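Local coordinates for laccase (Botrytis aclada, PDB 3SQR), which probably oxidises hydroquinones and related phenols with its copper ions while reducing O2 to water, contributing to the breakdown and detoxification of lignin, at residues S172-G176 / D177-G181; G50-S53 / I54-W58. One frame throughout, in Å; residues are numbered along the deposited sequence.

In the fold
Contact 2 comes first along the chain: its tight turn, residues 53-56, starts on the last residue of the short strand 52-53 and leads into the loop toward strand 67-79. Ile-54 and Trp-58 rest on strand 293-300, and Ile-54 also on Tyr-162 and Thr-190, so this N-terminal segment is laid against two multicopper oxidase domains. Contact 1 follows much later, rounding the corner between strands 163-169 and 180-186 and reaching helices 210-217 and 529-533. Each closes a turn of a few residues, and they run in series without nesting or crossing. Their centres are about 34 Å apart, on opposite sides of the chain's centre, contact 2 at the surface and contact 1 buried close to the copper held by His-168 and His-527.

Contact 1. Residues S172-G176 / D177-G181; sequences SLQYG and DGLFG
Gln-174 and Leu-179 lie side by side across a tight bend, their side chains pointing the same way. CB of Gln-174 is 3.8 Å from CD2 of Leu-179, and the chain then runs out extended, with CG beside the backbone N (chi1 -70°). Its CD stays 4.0 Å from the same methyl, and OE1 comes to 3.5 Å from Leu-179 CD2. The amide head is fully engaged: OE1 is bonded to the hydroxyls of Ser-169 and Thr-121, and NE2 to Asn-119 OD1 and Gly-120 O, which fixes its rotation. Beneath, the backbone makes a 3-10 turn, Asp-177 N to Gln-174 O at 2.9 Å, followed by Gly-178 N to Tyr-175 O at 3.2 Å. This corner, between strands 163-169 and 180-186 of the first cupredoxin domain, belongs to a laccase signature sequence and follows the copper ligands His-168 and His-170. Leu-179 centres an inverse gamma turn, and its O lies 3.5 Å from Tyr-175 CB. The Tyr-175 ring leads away, its OH within hydrogen-bonding reach of the backbone oxygens of Gly-271 and of copper ligand His-527, which must share its single proton. Tyr-175 O also meets the edge of the Phe-180 ring, 3.7 Å from CD2. Asp-177 OD1 pairs with Arg-86, OD2 with Ser-209, and a water bridges OD1 to Gly-176 O.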
loop_
_atom_site.group_PDB
_atom_site.type_symbol
_atom_site.label_atom_id
_atom_site.label_comp_id
_atom_site.label_asym_id
_atom_site.label_seq_id
_atom_site.Cartn_x
_atom_site.Cartn_y
_atom_site.Cartn_z
ATOM N N SER A 172 3.719 -11.133 -7.426
ATOM C CA SER A 172 3.618 -10.628 -8.781
ATOM C C SER A 172 2.461 -9.604 -8.884
ATOM O O SER A 172 2.304 -8.778 -7.952
ATOM C CB SER A 172 3.562 -11.814 -9.818
ATOM O OG SER A 172 3.441 -11.304 -11.153
ATOM N N LEU A 173 1.712 -9.564 -9.975
ATOM C CA LEU A 173 0.752 -8.463 -10.194
ATOM C C LEU A 173 -0.627 -8.724 -9.651
ATOM O O LEU A 173 -1.556 -8.008 -9.982
ATOM C CB LEU A 173 0.617 -8.199 -11.712
ATOM C CG LEU A 173 1.879 -7.803 -12.454
ATOM C CD1 LEU A 173 1.622 -7.929 -14.001
ATOM C CD2 LEU A 173 2.234 -6.382 -12.113
ATOM N N GLN A 174 -0.764 -9.726 -8.791
ATOM C CA GLN A 174 -2.111 -10.206 -8.431
ATOM C C GLN A 174 -2.992 -9.151 -7.849
ATOM O O GLN A 174 -4.166 -9.190 -8.061
ATOM C CB GLN A 174 -2.063 -11.341 -7.448
ATOM C CG GLN A 174 -1.534 -12.626 -8.072
ATOM C CD GLN A 174 -1.403 -13.789 -7.083
ATOM O OE1 GLN A 174 -1.224 -13.599 -5.895
ATOM N NE2 GLN A 174 -1.426 -15.047 -7.605
ATOM N N TYR A 175 -2.444 -8.221 -7.082
ATOM C CA TYR A 175 -3.387 -7.243 -6.495
ATOM C C TYR A 175 -4.004 -6.356 -7.552
ATOM O O TYR A 175 -5.072 -5.722 -7.320
ATOM C CB TYR A 175 -2.806 -6.440 -5.298
ATOM C CG TYR A 175 -2.000 -5.208 -5.649
ATOM C CD1 TYR A 175 -2.618 -4.044 -5.944
ATOM C CD2 TYR A 175 -0.630 -5.237 -5.725
ATOM C CE1 TYR A 175 -1.955 -2.919 -6.263
ATOM C CE2 TYR A 175 0.089 -4.058 -6.068
ATOM C CZ TYR A 175 -0.588 -2.919 -6.314
ATOM O OH TYR A 175 0.017 -1.717 -6.662
ATOM N N GLY A 176 -3.399 -6.314 -8.737
ATOM C CA GLY A 176 -3.989 -5.633 -9.880
ATOM C C GLY A 176 -5.267 -6.232 -10.402
ATOM O O GLY A 176 -6.058 -5.554 -11.090
ATOM N N ASP A 177 -5.449 -7.507 -10.092
ATOM C CA ASP A 177 -6.630 -8.231 -10.526
ATOM C C ASP A 177 -7.660 -8.316 -9.395
ATOM O O ASP A 177 -8.609 -9.077 -9.471
ATOM C CB ASP A 177 -6.259 -9.597 -11.034
ATOM C CG ASP A 177 -5.822 -9.599 -12.513
ATOM O OD1 ASP A 177 -5.886 -8.531 -13.188
ATOM O OD2 ASP A 177 -5.509 -10.741 -13.001
ATOM N N GLY A 178 -7.460 -7.531 -8.353
ATOM C CA GLY A 178 -8.438 -7.375 -7.279
ATOM C C GLY A 178 -8.074 -8.008 -5.946
ATOM O O GLY A 178 -8.919 -7.993 -5.041
ATOM N N LEU A 179 -6.854 -8.576 -5.823
ATOM C CA LEU A 179 -6.437 -9.360 -4.675
ATOM C C LEU A 179 -5.929 -8.457 -3.505
ATOM O O LEU A 179 -4.736 -8.396 -3.168
ATOM C CB LEU A 179 -5.442 -10.445 -5.059
ATOM C CG LEU A 179 -5.278 -11.570 -4.075
ATOM C CD1 LEU A 179 -6.626 -12.211 -3.593
ATOM C CD2 LEU A 179 -4.404 -12.705 -4.751
ATOM N N PHE A 180 -6.865 -7.706 -2.975
ATOM C CA PHE A 180 -6.618 -6.784 -1.848
ATOM C C PHE A 180 -7.892 -6.565 -1.041
ATOM O O PHE A 180 -8.972 -6.840 -1.523
ATOM C CB PHE A 180 -6.109 -5.421 -2.378
ATOM C CG PHE A 180 -7.127 -4.649 -3.151
ATOM C CD1 PHE A 180 -8.008 -3.790 -2.493
ATOM C CD2 PHE A 180 -7.244 -4.771 -4.510
ATOM C CE1 PHE A 180 -8.997 -3.071 -3.176
ATOM C CE2 PHE A 180 -8.213 -4.005 -5.207
ATOM C CZ PHE A 180 -9.099 -3.203 -4.541
ATOM N N GLY A 181 -7.755 -6.084 0.171
ATOM C CA GLY A 181 -8.896 -5.773 1.027
ATOM C C GLY A 181 -8.457 -4.801 2.076
ATOM O O GLY A 181 -7.244 -4.485 2.181
HETATM O O HOH W 1 -6.552 -6.068 -13.937
#

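Contact 2. Residues G50-S53 / I54-W58; sequences GEYS and IDTNW
Ser-53 and Thr-56 hold each other at the two ends of a type I beta turn, and hydrogen bonds carry most of the contact. The turn's own bond runs from Thr-56 N to Ser-53 O at 2.9 Å. A second bond goes the other way: Ser-53 N donates to Thr-56 OG1 at 2.9 Å and a fairly straight 155°. The threonine hydroxyl can reach back because it sits beside its own backbone N (chi1 -56°), turned to the start of the turn. The third bond is inside the bend. Ser-53 OG, placed between its backbone N and carbonyl carbon (chi1 77°), accepts Asp-55 N at 2.8 Å, an ST turn built into the beta turn.

Water adds a further link, giving one proton to Ser-53 O and the other to Thr-56 O, each at 2.7 Å. Ser-53 O is thus gripped by both a backbone N-H and a water.

Van der Waals contacts are fewer. Thr-56 crosses the Tyr-52 side chain at a slant, OG1 lying 3.5 Å from Tyr-52 CB and CG2 4.0 Å from CD1 of the ring. Asp-55 CB lies against Ser-53 OG at 3.4 Å, while its OD1 is hydrogen-bonded to His-379. Ile-54 turns away from the preceding segment and is buried against Pro-294 of strand 293-300, Tyr-162 and Thr-190.

Every bond within the bend pairs a backbone N-H or water with a neutral oxygen, and no carboxylate takes part, so the turn's shape is probably little affected by the protonation state of the exposed Asp-55.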
loop_
_atom_site.group_PDB
_atom_site.type_symbol
_atom_site.label_atom_id
_atom_site.label_comp_id
_atom_site.label_asym_id
_atom_site.label_seq_id
_atom_site.Cartn_x
_atom_site.Cartn_y
_atom_site.Cartn_z
ATOM N N GLY A 50 -8.764 4.550 26.477
ATOM C CA GLY A 50 -8.704 3.937 27.784
ATOM C C GLY A 50 -7.470 4.464 28.475
ATOM O O GLY A 50 -7.269 5.683 28.538
ATOM N N GLU A 51 -6.617 3.543 28.920
ATOM C CA GLU A 51 -5.329 3.872 29.569
ATOM C C GLU A 51 -4.338 4.396 28.533
ATOM O O GLU A 51 -3.291 4.941 28.866
ATOM C CB GLU A 51 -4.710 2.615 30.209
ATOM N N TYR A 52 -4.663 4.188 27.255
ATOM C CA TYR A 52 -3.789 4.611 26.169
ATOM C C TYR A 52 -4.432 5.743 25.451
ATOM O O TYR A 52 -5.590 6.092 25.710
ATOM C CB TYR A 52 -3.572 3.460 25.215
ATOM C CG TYR A 52 -3.131 2.202 25.899
ATOM C CD1 TYR A 52 -1.809 2.022 26.284
ATOM C CD2 TYR A 52 -4.035 1.176 26.166
ATOM C CE1 TYR A 52 -1.403 0.861 26.905
ATOM C CE2 TYR A 52 -3.619 -0.009 26.785
ATOM C CZ TYR A 52 -2.309 -0.149 27.154
ATOM O OH TYR A 52 -1.897 -1.349 27.746
ATOM N N SER A 53 -3.683 6.347 24.558
ATOM C CA SER A 53 -4.189 7.479 23.879
ATOM C C SER A 53 -3.387 7.721 22.662
ATOM O O SER A 53 -2.410 6.998 22.347
ATOM C CB SER A 53 -4.066 8.720 24.783
ATOM O OG SER A 53 -2.729 9.196 24.820
ATOM N N ILE A 54 -3.735 8.814 22.020
ATOM C CA ILE A 54 -3.033 9.328 20.852
ATOM C C ILE A 54 -1.587 9.657 21.197
ATOM O O ILE A 54 -0.751 9.815 20.331
ATOM C CB ILE A 54 -3.821 10.563 20.325
ATOM C CG1 ILE A 54 -3.668 10.690 18.837
ATOM C CG2 ILE A 54 -3.452 11.855 21.142
ATOM C CD1 ILE A 54 -4.292 9.530 18.079
ATOM N N ASP A 55 -1.303 9.819 22.513
ATOM C CA ASP A 55 0.047 10.154 22.933
ATOM C C ASP A 55 0.889 8.933 23.308
ATOM O O ASP A 55 2.123 9.040 23.584
ATOM C CB ASP A 55 -0.028 11.157 24.100
ATOM C CG ASP A 55 -0.608 12.481 23.677
ATOM O OD1 ASP A 55 -0.141 13.069 22.656
ATOM O OD2 ASP A 55 -1.509 12.924 24.354
ATOM N N THR A 56 0.265 7.769 23.282
ATOM C CA THR A 56 0.984 6.549 23.527
ATOM C C THR A 56 1.995 6.264 22.431
ATOM O O THR A 56 1.662 6.373 21.242
ATOM C CB THR A 56 0.020 5.373 23.676
ATOM O OG1 THR A 56 -0.915 5.668 24.731
ATOM C CG2 THR A 56 0.779 4.047 23.944
ATOM N N ASN A 57 3.226 5.905 22.807
ATOM C CA ASN A 57 4.202 5.525 21.814
ATOM C C ASN A 57 3.955 4.082 21.409
ATOM O O ASN A 57 4.407 3.166 22.045
ATOM C CB ASN A 57 5.646 5.724 22.296
ATOM C CG ASN A 57 6.660 5.464 21.183
ATOM O OD1 ASN A 57 6.411 4.634 20.346
ATOM N ND2 ASN A 57 7.818 6.118 21.207
ATOM N N TRP A 58 3.209 3.893 20.308
ATOM C CA TRP A 58 2.856 2.568 19.852
ATOM C C TRP A 58 3.984 1.753 19.266
ATOM O O TRP A 58 3.795 0.577 19.041
ATOM C CB TRP A 58 1.677 2.615 18.872
ATOM C CG TRP A 58 2.071 3.210 17.547
ATOM C CD1 TRP A 58 2.484 2.528 16.455
ATOM C CD2 TRP A 58 2.037 4.594 17.172
ATOM N NE1 TRP A 58 2.748 3.387 15.420
ATOM C CE2 TRP A 58 2.445 4.665 15.823
ATOM C CE3 TRP A 58 1.690 5.775 17.837
ATOM C CZ2 TRP A 58 2.559 5.867 15.140
ATOM C CZ3 TRP A 58 1.800 6.977 17.150
ATOM C CH2 TRP A 58 2.223 7.004 15.808
HETATM O O HOH W 2 -0.805 6.306 20.228
#